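Local coordinates for osmotically inducible protein OsmC (Psychrobacter arcticus, PDB 2PN2), which is of unknown function but, as a member of the OsmC family, probably takes part in the response to osmotic stress and in detoxification, at residues Q117-D120 against D121-K125. Residues are numbered along the deposited sequence; the frame is centred on the assembly and turned at random.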
loop_
_atom_site.group_PDB
_atom_site.type_symbol
_atom_site.label_atom_id
_atom_site.label_comp_id
_atom_site.label_asym_id
_atom_site.label_seq_id
_atom_site.Cartn_x
_atom_site.Cartn_y
_atom_site.Cartn_z
ATOM N N GLN A 117 -22.609 9.915 -10.256
ATOM C CA GLN A 117 -24.071 9.990 -10.442
ATOM C C GLN A 117 -24.868 9.742 -9.159
ATOM O O GLN A 117 -24.305 9.367 -8.132
ATOM C CB GLN A 117 -24.493 8.961 -11.493
ATOM N N GLU A 118 -26.185 9.943 -9.238
ATOM C CA GLU A 118 -27.100 9.699 -8.109
ATOM C C GLU A 118 -27.322 8.186 -7.953
ATOM O O GLU A 118 -27.524 7.497 -8.951
ATOM C CB GLU A 118 -28.440 10.414 -8.310
ATOM N N LEU A 119 -27.250 7.691 -6.709
ATOM C CA LEU A 119 -27.438 6.267 -6.364
ATOM C C LEU A 119 -28.530 6.097 -5.310
ATOM O O LEU A 119 -28.552 6.856 -4.338
ATOM C CB LEU A 119 -26.145 5.670 -5.783
ATOM C CG LEU A 119 -24.892 5.593 -6.653
ATOM C CD1 LEU A 119 -23.759 4.995 -5.853
ATOM C CD2 LEU A 119 -25.141 4.775 -7.903
ATOM N N ASP A 120 -29.410 5.103 -5.491
ATOM C CA ASP A 120 -30.458 4.792 -4.494
ATOM C C ASP A 120 -29.855 4.100 -3.269
ATOM O O ASP A 120 -28.708 3.641 -3.317
ATOM C CB ASP A 120 -31.654 4.000 -5.083
ATOM C CG ASP A 120 -31.280 2.623 -5.679
ATOM O OD1 ASP A 120 -30.321 1.954 -5.235
ATOM O OD2 ASP A 120 -32.008 2.189 -6.601
ATOM N N ASP A 121 -30.637 4.023 -2.193
ATOM C CA ASP A 121 -30.200 3.429 -0.918
ATOM C C ASP A 121 -29.696 1.990 -1.014
ATOM O O ASP A 121 -28.672 1.661 -0.407
ATOM C CB ASP A 121 -31.317 3.498 0.149
ATOM C CG ASP A 121 -31.608 4.925 0.628
ATOM O OD1 ASP A 121 -30.812 5.861 0.364
ATOM O OD2 ASP A 121 -32.649 5.101 1.295
ATOM N N LYS A 122 -30.418 1.148 -1.753
ATOM C CA LYS A 122 -30.022 -0.260 -1.926
ATOM C C LYS A 122 -28.614 -0.369 -2.532
ATOM O O LYS A 122 -27.769 -1.080 -1.989
ATOM C CB LYS A 122 -31.059 -1.039 -2.765
ATOM C CG LYS A 122 -30.823 -2.564 -2.811
ATOM C CD LYS A 122 -31.849 -3.288 -3.684
ATOM C CE LYS A 122 -31.513 -4.778 -3.802
ATOM N NZ LYS A 122 -32.470 -5.493 -4.695
ATOM N N THR A 123 -28.349 0.386 -3.604
ATOM C CA THR A 123 -27.039 0.356 -4.302
ATOM C C THR A 123 -25.899 0.890 -3.459
ATOM O O THR A 123 -24.813 0.287 -3.432
ATOM C CB THR A 123 -27.057 1.140 -5.634
ATOM O OG1 THR A 123 -28.152 0.694 -6.425
ATOM C CG2 THR A 123 -25.759 0.935 -6.419
ATOM N N GLN A 124 -26.134 2.026 -2.796
ATOM C CA GLN A 124 -25.139 2.607 -1.883
ATOM C C GLN A 124 -24.731 1.572 -0.847
ATOM O O GLN A 124 -23.545 1.403 -0.581
ATOM C CB GLN A 124 -25.683 3.832 -1.146
ATOM C CG GLN A 124 -25.882 5.088 -1.980
ATOM C CD GLN A 124 -26.493 6.225 -1.161
ATOM O OE1 GLN A 124 -26.447 6.213 0.072
ATOM N NE2 GLN A 124 -27.090 7.200 -1.846
ATOM N N LYS A 125 -25.732 0.884 -0.289
ATOM C CA LYS A 125 -25.529 -0.167 0.708
ATOM C C LYS A 125 -24.751 -1.352 0.145
ATOM O O LYS A 125 -23.874 -1.865 0.830
ATOM C CB LYS A 125 -26.869 -0.619 1.314
ATOM C CG LYS A 125 -26.739 -1.692 2.387
#
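D120 and T123 hold each other where the chain enters helix 121-132, and one carboxylate oxygen does the work. D120 OD1 accepts from T123 N at 3.0 Å, nearly along its own C-O axis, and from T123 OG1 at 2.8 Å, a donor on the syn side but 35° out of the carboxylate plane. With CG between the backbone N and the carbonyl carbon (chi1 61°), the D120 carboxylate turns back over the first turn, and the two grips probably fix its rotation. D120 O receives the first i to i+4 bond of the helix from Q124 N at 3.1 Å. T123 is the tight part, buried and touching M84 and I86, though its CG2 meets L119 CD2 only lightly, at 4.2 Å. On the partly exposed flank Q124 CG rests 3.9 Å from L119 CB, while Q124 NE2 reaches L119 O at 2.9 Å from above the carbonyl plane, a bent bond. Replacing Q124 with an alanine is likely to leave L119 O without this donor and L119 CB less covered. On the solvent side D121 points away from the loop and K122 extends outward. Such an aspartate is a typical alpha-helix N-cap, here ending the loop after strand 105-114.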